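Local coordinates for thioredoxin reductase (PDB 4NTD), which is an FAD-dependent oxidoreductase of the thioredoxin reductase family that probably closes the disulfide bond of the sulfur-containing natural product holomycin, at residues A63-P68 and V295-D300; Q73-R78 and A303-S308; D158-H161 and C165-Y168. All coordinates share one frame; numbering follows the deposited sequence.

Interaction 1. Residues A63-P68 and V295-D300; sequences APRNAP and VGNVVD. With FAD (flavin-adenine dinucleotide), chain C.
Arg65 sends its CG anti to the backbone N (chi1 175°) and stays extended as far as NE, and this full reach brings the guanidinium alongside the FAD ribityl chain to Asn297. The two side chains cross at about a right angle and share one hydrogen bond, Arg65 NH1 to Asn297 OD1 at 2.9 Å. It is bent, with 148° at the hydrogen, and the donor stands 45° above the carbonyl plane, away from the lone-pair directions. The Asn297 amide cannot easily turn over, because its other end, ND2, donates to Asp300 O at 2.9 Å. On its way, Arg65 passes the flavin: CG lies 3.7 Å from FAD C8M, and FAD C9 lies over one guanidinium face, offset toward its rim. Backbone amides of both loops also bind the cofactor. Arg65 N gives a hydrogen bond to FAD O2A (3.1 Å), Asn297 N to FAD O1P (2.9 Å) and Ala63 N to FAD O2B (2.8 Å). Gly296 lies so close to O1P that a beta carbon would collide with it. The strongest polar partner of Arg65 is Asp143, through a salt bridge from NE, while NH1 also reaches the bound glutathione. An alanine in place of Arg65 is likely to deprive Asp143 of its counter-charge and let the Asn297 carbonyl lose its charged donor. Two loops, each following a parallel strand, thus grip both phosphates by main-chain N-H groups, as in the FAD-binding Rossmann-type domain of pyridine nucleotide-disulphide oxidoreductases.

Interaction 2. Residues Q73-R78 and A303-S308; sequences QGFLSR and ALVVSS. With FAD (flavin-adenine dinucleotide), chain C.
At the pyrimidine end of the flavin pocket, where helix 305-338 begins, Phe75 packs against Val305 and Val306 of the first helical turn. The contact is wholly apolar. Val306 CG2 stands over the centre of the Phe75 ring, 4.0 Å from the centroid and 9° off the normal, a CH-pi contact. Val305 CG1 meets the ring at its edge, 3.7 Å from Phe75 CD1. The Phe75 torsion accounts for this placement: with CG anti to the backbone N (chi1 -174°), the ring is laid along the helix start, and CD1 comes within 3.6 Å of Val306 CB. The other branch of Val305 turns to the cofactor, CG2 lying 3.4 Å from FAD N1. Gly74, just before Phe75, has a positive phi (91°) that favours glycine, and its carbonyl accepts a hydrogen bond from Asn44 of the second subunit. Main-chain groups read the flavin edge: Gln73 N donates to FAD O4 (2.8 Å), FAD N3 donates to Gln73 O (2.9 Å), and Val305 N donates to FAD O2 (2.9 Å). Leu304, at the N-cap position, precedes that donor, so FAD O2 faces the amino end of a long helix. The positive end of the helix dipole would probably favour negative charge building up at N1 and O2 when the flavin is reduced.

Interaction 3. Residues D158-H161 and C165-Y168; sequences DLLH and CHGY. With FAD (flavin-adenine dinucleotide), chain C.
Leu160 and His166 pack together beside the redox-active CxxC motif of the family, whose second cysteine, Cys165, stands under the flavin in disulfide linkage with Cys162. Leu160 CD2 lies over the centre of the His166 ring in a CH-pi contact, 3.9 Å from the centroid and 9° off the ring normal. Its other branch, CD1, meets the root of the same side chain, 3.7 Å from His166 CB. With CG anti to the carbonyl carbon (chi1 -55°), Leu160 turns toward the histidine, and chi2 of 167° then lays both methyls on it, while Leu160 CB adds a third touch 3.8 Å from His166 ND1. On the opposite ring face sits Cys165 CB, so the imidazole is held between a leucine methyl and the cysteine methylene. Its edge then meets the benzenoid side of the isoalloxazine, with His166 NE2 3.4 Å from FAD C6. Cys165 SG comes 3.1 Å from FAD C4X, the flavin carbon that disulfide reductases of this kind typically engage with a cysteine sulfur. His161, the residue after Leu160, touches the bound glutathione, and its ring meets that of His187. Leu160 itself belongs to strand 159-160, an edge strand paired with strand 252-254, and packs on Thr252 and Phe254, while His166 lies on the short helix 163-166. The contact sets the end of that helix against the edge strand of a parallel sheet.

From the N terminus the chain meets 63-68 and then 73-78, both in the loop between strand 56-60 and helix 83-96. It next runs through 158-161 and 165-168, where interaction 3 closes a short turn around the CxxC helix. Only later does it return with 295-300, closing interaction 1, and with 303-308, closing interaction 2. Interactions 1 and 2 therefore cross, and interaction 3 is nested inside both loops. All three touch FAD. Interactions 1 and 2 meet where Asn297 nears Ala303, 2 and 3 where Leu304 packs on Cys165, and 1 and 3 where Arg65 nears His161. The loops of the FAD-binding sheet thereby meet edge strand 159-160 and the cysteine-bearing helix 163-166 after it.

Interaction 1. Residues A63-P68 and V295-D300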
loop_
_atom_site.group_PDB
_atom_site.type_symbol
_atom_site.label_atom_id
_atom_site.label_comp_id
_atom_site.label_asym_id
_atom_site.label_seq_id
_atom_site.Cartn_x
_atom_site.Cartn_y
_atom_site.Cartn_z
ATOM N N ALA A 63 -17.617 2.430 11.942
ATOM C CA ALA A 63 -18.349 1.826 10.826
ATOM C C ALA A 63 -17.419 1.391 9.686
ATOM O O ALA A 63 -17.448 1.977 8.603
ATOM C CB ALA A 63 -19.402 2.802 10.314
ATOM N N PRO A 64 -16.598 0.350 9.922
ATOM C CA PRO A 64 -15.750 -0.185 8.847
ATOM C C PRO A 64 -16.583 -0.665 7.663
ATOM O O PRO A 64 -17.612 -1.313 7.857
ATOM C CB PRO A 64 -15.027 -1.375 9.489
ATOM C CG PRO A 64 -15.477 -1.466 10.896
ATOM C CD PRO A 64 -16.469 -0.390 11.188
ATOM N N ARG A 65 -16.138 -0.349 6.452
ATOM C CA ARG A 65 -16.893 -0.686 5.248
ATOM C C ARG A 65 -17.153 -2.191 5.115
ATOM O O ARG A 65 -18.231 -2.599 4.681
ATOM C CB ARG A 65 -16.172 -0.155 4.007
ATOM C CG ARG A 65 -16.820 -0.558 2.697
ATOM C CD ARG A 65 -16.113 0.054 1.507
ATOM N NE ARG A 65 -16.735 -0.383 0.259
ATOM C CZ ARG A 65 -16.095 -0.607 -0.887
ATOM N NH1 ARG A 65 -14.776 -0.450 -0.984
ATOM N NH2 ARG A 65 -16.784 -1.000 -1.952
ATOM N N ASN A 66 -16.175 -3.010 5.499
ATOM C CA ASN A 66 -16.291 -4.466 5.348
ATOM C C ASN A 66 -16.799 -5.207 6.593
ATOM O O ASN A 66 -16.689 -6.431 6.677
ATOM C CB ASN A 66 -14.967 -5.072 4.861
ATOM C CG ASN A 66 -13.823 -4.862 5.835
ATOM O OD1 ASN A 66 -13.734 -3.825 6.492
ATOM N ND2 ASN A 66 -12.926 -5.840 5.915
ATOM N N ALA A 67 -17.388 -4.470 7.534
ATOM C CA ALA A 67 -17.983 -5.068 8.734
ATOM C C ALA A 67 -19.008 -6.175 8.438
ATOM O O ALA A 67 -19.087 -7.146 9.190
ATOM C CB ALA A 67 -18.610 -3.989 9.608
ATOM N N PRO A 68 -19.797 -6.037 7.351
ATOM C CA PRO A 68 -20.758 -7.097 6.999
ATOM C C PRO A 68 -20.170 -8.469 6.621
ATOM O O PRO A 68 -20.889 -9.469 6.673
ATOM C CB PRO A 68 -21.502 -6.507 5.793
ATOM C CG PRO A 68 -21.365 -5.036 5.943
ATOM C CD PRO A 68 -19.999 -4.834 6.521
ATOM N N VAL A 295 -6.186 9.170 2.566
ATOM C CA VAL A 295 -5.782 7.795 2.251
ATOM C C VAL A 295 -6.953 6.817 2.286
ATOM O O VAL A 295 -7.925 7.020 3.013
ATOM C CB VAL A 295 -4.687 7.272 3.213
ATOM C CG1 VAL A 295 -3.465 8.178 3.189
ATOM C CG2 VAL A 295 -5.217 7.132 4.634
ATOM N N GLY A 296 -6.825 5.741 1.516
ATOM C CA GLY A 296 -7.820 4.675 1.462
ATOM C C GLY A 296 -8.974 4.919 0.506
ATOM O O GLY A 296 -8.842 5.647 -0.482
ATOM N N ASN A 297 -10.113 4.297 0.814
ATOM C CA ASN A 297 -11.306 4.359 -0.036
ATOM C C ASN A 297 -11.872 5.768 -0.249
ATOM O O ASN A 297 -12.618 5.979 -1.206
ATOM C CB ASN A 297 -12.430 3.469 0.528
ATOM C CG ASN A 297 -12.389 2.023 0.033
ATOM O OD1 ASN A 297 -13.040 1.164 0.627
ATOM N ND2 ASN A 297 -11.671 1.748 -1.058
ATOM N N VAL A 298 -11.548 6.722 0.626
ATOM C CA VAL A 298 -12.018 8.104 0.442
ATOM C C VAL A 298 -11.449 8.733 -0.838
ATOM O O VAL A 298 -12.065 9.632 -1.406
ATOM C CB VAL A 298 -11.745 9.003 1.681
ATOM C CG1 VAL A 298 -10.255 9.261 1.878
ATOM C CG2 VAL A 298 -12.506 10.321 1.572
ATOM N N VAL A 299 -10.293 8.248 -1.297
ATOM C CA VAL A 299 -9.695 8.724 -2.553
ATOM C C VAL A 299 -9.482 7.643 -3.626
ATOM O O VAL A 299 -9.177 7.974 -4.770
ATOM C CB VAL A 299 -8.357 9.467 -2.307
ATOM C CG1 VAL A 299 -8.615 10.818 -1.660
ATOM C CG2 VAL A 299 -7.400 8.637 -1.460
ATOM N N ASP A 300 -9.655 6.368 -3.278
ATOM C CA ASP A 300 -9.395 5.271 -4.212
ATOM C C ASP A 300 -10.417 4.145 -4.029
ATOM O O ASP A 300 -10.318 3.373 -3.077
ATOM C CB ASP A 300 -7.969 4.742 -4.000
ATOM C CG ASP A 300 -7.593 3.622 -4.964
ATOM O OD1 ASP A 300 -8.426 3.214 -5.801
ATOM O OD2 ASP A 300 -6.440 3.143 -4.879
HETATM P PA FAD C . -12.702 1.874 6.227
HETATM O O1A FAD C . -12.097 0.540 6.577
HETATM O O2A FAD C . -14.116 1.904 5.712
HETATM O O5B FAD C . -12.621 2.808 7.527
HETATM C C5B FAD C . -13.114 4.141 7.489
HETATM C C4B FAD C . -13.442 4.563 8.910
HETATM O O4B FAD C . -13.703 5.963 8.940
HETATM C C3B FAD C . -14.689 3.868 9.453
HETATM O O3B FAD C . -14.383 3.146 10.653
HETATM C C2B FAD C . -15.679 4.993 9.709
HETATM O O2B FAD C . -16.463 4.774 10.886
HETATM C C1B FAD C . -14.771 6.203 9.857
HETATM N N9A FAD C . -15.370 7.522 9.556
HETATM C C8A FAD C . -15.983 7.891 8.416
HETATM N N7A FAD C . -16.378 9.185 8.488
HETATM C C5A FAD C . -16.007 9.658 9.690
HETATM C C6A FAD C . -16.110 10.943 10.412
HETATM N N6A FAD C . -16.719 12.003 9.835
HETATM N N1A FAD C . -15.584 11.015 11.658
HETATM C C2A FAD C . -14.978 9.961 12.245
HETATM N N3A FAD C . -14.847 8.765 11.639
HETATM C C4A FAD C . -15.333 8.559 10.388
HETATM N N1 FAD C . -11.039 -5.759 1.284
HETATM C C2 FAD C . -10.106 -6.728 1.431
HETATM O O2 FAD C . -8.907 -6.411 1.289
HETATM N N3 FAD C . -10.424 -8.003 1.719
HETATM C C4 FAD C . -11.698 -8.400 1.890
HETATM O O4 FAD C . -11.963 -9.591 2.152
HETATM C C4X FAD C . -12.782 -7.398 1.758
HETATM N N5 FAD C . -14.095 -7.703 1.910
HETATM C C5X FAD C . -15.049 -6.745 1.762
HETATM C C6 FAD C . -16.389 -7.085 1.925
HETATM C C7 FAD C . -17.392 -6.131 1.784
HETATM C C7M FAD C . -18.838 -6.523 1.964
HETATM C C8 FAD C . -17.031 -4.728 1.458
HETATM C C8M FAD C . -18.101 -3.680 1.291
HETATM C C9 FAD C . -15.695 -4.379 1.293
HETATM C C9A FAD C . -14.684 -5.334 1.431
HETATM N N10 FAD C . -13.313 -5.004 1.272
HETATM C C10 FAD C . -12.356 -6.020 1.433
HETATM C "C1'" FAD C . -12.842 -3.648 0.960
HETATM C "C2'" FAD C . -12.571 -2.906 2.269
HETATM O "O2'" FAD C . -13.822 -2.559 2.881
HETATM C "C3'" FAD C . -11.750 -1.637 2.045
HETATM O "O3'" FAD C . -10.533 -1.974 1.368
HETATM C "C4'" FAD C . -11.390 -0.916 3.345
HETATM O "O4'" FAD C . -12.537 -0.758 4.188
HETATM C "C5'" FAD C . -10.813 0.468 3.075
HETATM O "O5'" FAD C . -10.158 0.930 4.254
HETATM P P FAD C . -10.251 2.463 4.719
HETATM O O1P FAD C . -10.083 3.350 3.516
HETATM O O2P FAD C . -9.347 2.618 5.916
HETATM O O3P FAD C . -11.801 2.674 5.148
#

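Interaction 2. Residues Q73-R78 and A303-S308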
loop_
_atom_site.group_PDB
_atom_site.type_symbol
_atom_site.label_atom_id
_atom_site.label_comp_id
_atom_site.label_asym_id
_atom_site.label_seq_id
_atom_site.Cartn_x
_atom_site.Cartn_y
_atom_site.Cartn_z
ATOM N N GLN A 73 -10.007 -11.243 3.191
ATOM C CA GLN A 73 -9.077 -12.051 2.416
ATOM C C GLN A 73 -8.114 -11.158 1.634
ATOM O O GLN A 73 -8.447 -10.021 1.288
ATOM C CB GLN A 73 -9.842 -12.933 1.424
ATOM C CG GLN A 73 -11.007 -13.724 2.007
ATOM C CD GLN A 73 -10.582 -14.865 2.918
ATOM O OE1 GLN A 73 -9.435 -15.326 2.885
ATOM N NE2 GLN A 73 -11.513 -15.335 3.732
ATOM N N GLY A 74 -6.918 -11.681 1.373
ATOM C CA GLY A 74 -5.955 -11.039 0.474
ATOM C C GLY A 74 -4.954 -10.069 1.091
ATOM O O GLY A 74 -4.206 -9.420 0.366
ATOM N N PHE A 75 -4.942 -9.978 2.419
ATOM C CA PHE A 75 -4.013 -9.124 3.177
ATOM C C PHE A 75 -2.854 -10.014 3.633
ATOM O O PHE A 75 -3.063 -10.952 4.399
ATOM C CB PHE A 75 -4.777 -8.548 4.380
ATOM C CG PHE A 75 -4.024 -7.524 5.203
ATOM C CD1 PHE A 75 -4.496 -6.218 5.292
ATOM C CD2 PHE A 75 -2.903 -7.870 5.951
ATOM C CE1 PHE A 75 -3.848 -5.273 6.073
ATOM C CE2 PHE A 75 -2.249 -6.928 6.732
ATOM C CZ PHE A 75 -2.719 -5.629 6.792
ATOM N N LEU A 76 -1.642 -9.723 3.161
ATOM C CA LEU A 76 -0.485 -10.594 3.417
ATOM C C LEU A 76 -0.308 -10.931 4.901
ATOM O O LEU A 76 -0.210 -10.038 5.742
ATOM C CB LEU A 76 0.807 -9.964 2.886
ATOM C CG LEU A 76 2.059 -10.843 2.969
ATOM C CD1 LEU A 76 1.945 -12.024 2.016
ATOM C CD2 LEU A 76 3.306 -10.026 2.674
ATOM N N SER A 77 -0.259 -12.232 5.188
ATOM C CA SER A 77 -0.110 -12.798 6.542
ATOM C C SER A 77 -1.384 -12.773 7.397
ATOM O O SER A 77 -1.393 -13.341 8.492
ATOM C CB SER A 77 1.067 -12.165 7.306
ATOM O OG SER A 77 0.693 -10.975 7.978
ATOM N N ARG A 78 -2.450 -12.146 6.894
ATOM C CA ARG A 78 -3.728 -12.068 7.601
ATOM C C ARG A 78 -4.889 -12.521 6.710
ATOM O O ARG A 78 -6.024 -12.067 6.872
ATOM C CB ARG A 78 -3.977 -10.639 8.099
ATOM C CG ARG A 78 -2.972 -10.140 9.128
ATOM C CD ARG A 78 -2.947 -11.033 10.358
ATOM N NE ARG A 78 -2.413 -10.358 11.538
ATOM C CZ ARG A 78 -2.314 -10.920 12.742
ATOM N NH1 ARG A 78 -1.818 -10.227 13.760
ATOM N NH2 ARG A 78 -2.717 -12.173 12.937
ATOM N N ALA A 303 -8.965 0.462 -3.631
ATOM C CA ALA A 303 -8.039 0.157 -2.536
ATOM C C ALA A 303 -8.584 -0.919 -1.598
ATOM O O ALA A 303 -9.479 -0.663 -0.792
ATOM C CB ALA A 303 -7.702 1.420 -1.753
ATOM N N LEU A 304 -8.036 -2.126 -1.720
ATOM C CA LEU A 304 -8.318 -3.207 -0.781
ATOM C C LEU A 304 -7.647 -2.883 0.561
ATOM O O LEU A 304 -6.934 -1.884 0.676
ATOM C CB LEU A 304 -7.848 -4.548 -1.359
ATOM C CG LEU A 304 -8.617 -4.991 -2.614
ATOM C CD1 LEU A 304 -7.843 -6.015 -3.431
ATOM C CD2 LEU A 304 -9.991 -5.532 -2.244
ATOM N N VAL A 305 -7.880 -3.705 1.580
ATOM C CA VAL A 305 -7.484 -3.341 2.945
ATOM C C VAL A 305 -5.971 -3.119 3.056
ATOM O O VAL A 305 -5.527 -2.116 3.622
ATOM C CB VAL A 305 -7.963 -4.378 3.991
ATOM C CG1 VAL A 305 -7.456 -4.026 5.383
ATOM C CG2 VAL A 305 -9.485 -4.441 4.016
ATOM N N VAL A 306 -5.183 -4.036 2.502
ATOM C CA VAL A 306 -3.727 -3.921 2.591
ATOM C C VAL A 306 -3.203 -2.707 1.809
ATOM O O VAL A 306 -2.201 -2.102 2.199
ATOM C CB VAL A 306 -3.010 -5.230 2.170
ATOM C CG1 VAL A 306 -3.079 -5.453 0.664
ATOM C CG2 VAL A 306 -1.567 -5.232 2.661
ATOM N N SER A 307 -3.879 -2.342 0.721
ATOM C CA SER A 307 -3.511 -1.136 -0.035
ATOM C C SER A 307 -3.827 0.137 0.752
ATOM O O SER A 307 -3.081 1.118 0.689
ATOM C CB SER A 307 -4.197 -1.105 -1.402
ATOM O OG SER A 307 -3.719 -2.148 -2.235
ATOM N N SER A 308 -4.929 0.119 1.497
ATOM C CA SER A 308 -5.275 1.240 2.363
ATOM C C SER A 308 -4.244 1.397 3.485
ATOM O O SER A 308 -3.789 2.505 3.761
ATOM C CB SER A 308 -6.689 1.068 2.919
ATOM O OG SER A 308 -7.628 1.036 1.855
HETATM P PA FAD C . -12.702 1.874 6.227
HETATM O O1A FAD C . -12.097 0.540 6.577
HETATM O O2A FAD C . -14.116 1.904 5.712
HETATM O O5B FAD C . -12.621 2.808 7.527
HETATM C C5B FAD C . -13.114 4.141 7.489
HETATM C C4B FAD C . -13.442 4.563 8.910
HETATM O O4B FAD C . -13.703 5.963 8.940
HETATM C C3B FAD C . -14.689 3.868 9.453
HETATM O O3B FAD C . -14.383 3.146 10.653
HETATM C C2B FAD C . -15.679 4.993 9.709
HETATM O O2B FAD C . -16.463 4.774 10.886
HETATM C C1B FAD C . -14.771 6.203 9.857
HETATM N N9A FAD C . -15.370 7.522 9.556
HETATM C C8A FAD C . -15.983 7.891 8.416
HETATM N N7A FAD C . -16.378 9.185 8.488
HETATM C C5A FAD C . -16.007 9.658 9.690
HETATM C C6A FAD C . -16.110 10.943 10.412
HETATM N N6A FAD C . -16.719 12.003 9.835
HETATM N N1A FAD C . -15.584 11.015 11.658
HETATM C C2A FAD C . -14.978 9.961 12.245
HETATM N N3A FAD C . -14.847 8.765 11.639
HETATM C C4A FAD C . -15.333 8.559 10.388
HETATM N N1 FAD C . -11.039 -5.759 1.284
HETATM C C2 FAD C . -10.106 -6.728 1.431
HETATM O O2 FAD C . -8.907 -6.411 1.289
HETATM N N3 FAD C . -10.424 -8.003 1.719
HETATM C C4 FAD C . -11.698 -8.400 1.890
HETATM O O4 FAD C . -11.963 -9.591 2.152
HETATM C C4X FAD C . -12.782 -7.398 1.758
HETATM N N5 FAD C . -14.095 -7.703 1.910
HETATM C C5X FAD C . -15.049 -6.745 1.762
HETATM C C6 FAD C . -16.389 -7.085 1.925
HETATM C C7 FAD C . -17.392 -6.131 1.784
HETATM C C7M FAD C . -18.838 -6.523 1.964
HETATM C C8 FAD C . -17.031 -4.728 1.458
HETATM C C8M FAD C . -18.101 -3.680 1.291
HETATM C C9 FAD C . -15.695 -4.379 1.293
HETATM C C9A FAD C . -14.684 -5.334 1.431
HETATM N N10 FAD C . -13.313 -5.004 1.272
HETATM C C10 FAD C . -12.356 -6.020 1.433
HETATM C "C1'" FAD C . -12.842 -3.648 0.960
HETATM C "C2'" FAD C . -12.571 -2.906 2.269
HETATM O "O2'" FAD C . -13.822 -2.559 2.881
HETATM C "C3'" FAD C . -11.750 -1.637 2.045
HETATM O "O3'" FAD C . -10.533 -1.974 1.368
HETATM C "C4'" FAD C . -11.390 -0.916 3.345
HETATM O "O4'" FAD C . -12.537 -0.758 4.188
HETATM C "C5'" FAD C . -10.813 0.468 3.075
HETATM O "O5'" FAD C . -10.158 0.930 4.254
HETATM P P FAD C . -10.251 2.463 4.719
HETATM O O1P FAD C . -10.083 3.350 3.516
HETATM O O2P FAD C . -9.347 2.618 5.916
HETATM O O3P FAD C . -11.801 2.674 5.148
#

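Interaction 3. Residues D158-H161 and C165-Y168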
loop_
_atom_site.group_PDB
_atom_site.type_symbol
_atom_site.label_atom_id
_atom_site.label_comp_id
_atom_site.label_asym_id
_atom_site.label_seq_id
_atom_site.Cartn_x
_atom_site.Cartn_y
_atom_site.Cartn_z
ATOM N N ASP A 158 -24.188 -13.167 0.999
ATOM C CA ASP A 158 -24.302 -13.727 -0.354
ATOM C C ASP A 158 -24.904 -12.746 -1.379
ATOM O O ASP A 158 -25.216 -13.134 -2.506
ATOM C CB ASP A 158 -25.062 -15.064 -0.331
ATOM C CG ASP A 158 -26.284 -15.037 0.568
ATOM O OD1 ASP A 158 -26.641 -16.101 1.117
ATOM O OD2 ASP A 158 -26.885 -13.958 0.741
ATOM N N LEU A 159 -25.068 -11.484 -0.974
ATOM C CA LEU A 159 -25.230 -10.368 -1.901
ATOM C C LEU A 159 -23.955 -9.545 -1.738
ATOM O O LEU A 159 -23.722 -8.952 -0.683
ATOM C CB LEU A 159 -26.485 -9.547 -1.577
ATOM C CG LEU A 159 -26.961 -8.463 -2.564
ATOM C CD1 LEU A 159 -26.074 -7.226 -2.536
ATOM C CD2 LEU A 159 -27.092 -8.989 -3.987
ATOM N N LEU A 160 -23.123 -9.534 -2.777
ATOM C CA LEU A 160 -21.742 -9.067 -2.663
ATOM C C LEU A 160 -21.364 -8.123 -3.797
ATOM O O LEU A 160 -22.132 -7.923 -4.736
ATOM C CB LEU A 160 -20.801 -10.276 -2.665
ATOM C CG LEU A 160 -21.088 -11.355 -1.613
ATOM C CD1 LEU A 160 -20.302 -12.625 -1.902
ATOM C CD2 LEU A 160 -20.783 -10.840 -0.215
ATOM N N HIS A 161 -20.176 -7.537 -3.703
ATOM C CA HIS A 161 -19.651 -6.702 -4.784
ATOM C C HIS A 161 -18.292 -7.182 -5.295
ATOM O O HIS A 161 -18.136 -7.453 -6.484
ATOM C CB HIS A 161 -19.565 -5.235 -4.345
ATOM C CG HIS A 161 -18.672 -4.401 -5.210
ATOM N ND1 HIS A 161 -17.602 -3.694 -4.708
ATOM C CD2 HIS A 161 -18.676 -4.181 -6.547
ATOM C CE1 HIS A 161 -16.992 -3.064 -5.695
ATOM N NE2 HIS A 161 -17.620 -3.347 -6.823
ATOM N N CYS A 165 -12.308 -9.953 -3.140
ATOM C CA CYS A 165 -12.628 -10.260 -1.751
ATOM C C CYS A 165 -13.341 -11.601 -1.595
ATOM O O CYS A 165 -13.076 -12.336 -0.645
ATOM C CB CYS A 165 -13.510 -9.157 -1.161
ATOM S SG CYS A 165 -12.841 -7.487 -1.327
ATOM N N HIS A 166 -14.238 -11.913 -2.532
ATOM C CA HIS A 166 -15.187 -13.022 -2.376
ATOM C C HIS A 166 -15.148 -14.105 -3.449
ATOM O O HIS A 166 -15.686 -15.193 -3.237
ATOM C CB HIS A 166 -16.606 -12.462 -2.347
ATOM C CG HIS A 166 -16.799 -11.376 -1.342
ATOM N ND1 HIS A 166 -17.147 -10.089 -1.689
ATOM C CD2 HIS A 166 -16.676 -11.385 0.003
ATOM C CE1 HIS A 166 -17.239 -9.355 -0.594
ATOM N NE2 HIS A 166 -16.960 -10.118 0.445
ATOM N N GLY A 167 -14.544 -13.805 -4.594
ATOM C CA GLY A 167 -14.585 -14.696 -5.750
ATOM C C GLY A 167 -14.109 -16.101 -5.453
ATOM O O GLY A 167 -14.791 -17.074 -5.774
ATOM N N TYR A 168 -12.936 -16.219 -4.841
ATOM C CA TYR A 168 -12.378 -17.534 -4.550
ATOM C C TYR A 168 -13.354 -18.391 -3.741
ATOM O O TYR A 168 -13.532 -19.578 -4.021
ATOM C CB TYR A 168 -11.051 -17.424 -3.798
ATOM C CG TYR A 168 -10.438 -18.778 -3.560
ATOM C CD1 TYR A 168 -9.667 -19.388 -4.540
ATOM C CD2 TYR A 168 -10.672 -19.472 -2.376
ATOM C CE1 TYR A 168 -9.121 -20.643 -4.341
ATOM C CE2 TYR A 168 -10.132 -20.728 -2.167
ATOM C CZ TYR A 168 -9.356 -21.306 -3.152
ATOM O OH TYR A 168 -8.813 -22.551 -2.951
HETATM P PA FAD C . -12.702 1.874 6.227
HETATM O O1A FAD C . -12.097 0.540 6.577
HETATM O O2A FAD C . -14.116 1.904 5.712
HETATM O O5B FAD C . -12.621 2.808 7.527
HETATM C C5B FAD C . -13.114 4.141 7.489
HETATM C C4B FAD C . -13.442 4.563 8.910
HETATM O O4B FAD C . -13.703 5.963 8.940
HETATM C C3B FAD C . -14.689 3.868 9.453
HETATM O O3B FAD C . -14.383 3.146 10.653
HETATM C C2B FAD C . -15.679 4.993 9.709
HETATM O O2B FAD C . -16.463 4.774 10.886
HETATM C C1B FAD C . -14.771 6.203 9.857
HETATM N N9A FAD C . -15.370 7.522 9.556
HETATM C C8A FAD C . -15.983 7.891 8.416
HETATM N N7A FAD C . -16.378 9.185 8.488
HETATM C C5A FAD C . -16.007 9.658 9.690
HETATM C C6A FAD C . -16.110 10.943 10.412
HETATM N N6A FAD C . -16.719 12.003 9.835
HETATM N N1A FAD C . -15.584 11.015 11.658
HETATM C C2A FAD C . -14.978 9.961 12.245
HETATM N N3A FAD C . -14.847 8.765 11.639
HETATM C C4A FAD C . -15.333 8.559 10.388
HETATM N N1 FAD C . -11.039 -5.759 1.284
HETATM C C2 FAD C . -10.106 -6.728 1.431
HETATM O O2 FAD C . -8.907 -6.411 1.289
HETATM N N3 FAD C . -10.424 -8.003 1.719
HETATM C C4 FAD C . -11.698 -8.400 1.890
HETATM O O4 FAD C . -11.963 -9.591 2.152
HETATM C C4X FAD C . -12.782 -7.398 1.758
HETATM N N5 FAD C . -14.095 -7.703 1.910
HETATM C C5X FAD C . -15.049 -6.745 1.762
HETATM C C6 FAD C . -16.389 -7.085 1.925
HETATM C C7 FAD C . -17.392 -6.131 1.784
HETATM C C7M FAD C . -18.838 -6.523 1.964
HETATM C C8 FAD C . -17.031 -4.728 1.458
HETATM C C8M FAD C . -18.101 -3.680 1.291
HETATM C C9 FAD C . -15.695 -4.379 1.293
HETATM C C9A FAD C . -14.684 -5.334 1.431
HETATM N N10 FAD C . -13.313 -5.004 1.272
HETATM C C10 FAD C . -12.356 -6.020 1.433
HETATM C "C1'" FAD C . -12.842 -3.648 0.960
HETATM C "C2'" FAD C . -12.571 -2.906 2.269
HETATM O "O2'" FAD C . -13.822 -2.559 2.881
HETATM C "C3'" FAD C . -11.750 -1.637 2.045
HETATM O "O3'" FAD C . -10.533 -1.974 1.368
HETATM C "C4'" FAD C . -11.390 -0.916 3.345
HETATM O "O4'" FAD C . -12.537 -0.758 4.188
HETATM C "C5'" FAD C . -10.813 0.468 3.075
HETATM O "O5'" FAD C . -10.158 0.930 4.254
HETATM P P FAD C . -10.251 2.463 4.719
HETATM O O1P FAD C . -10.083 3.350 3.516
HETATM O O2P FAD C . -9.347 2.618 5.916
HETATM O O3P FAD C . -11.801 2.674 5.148
#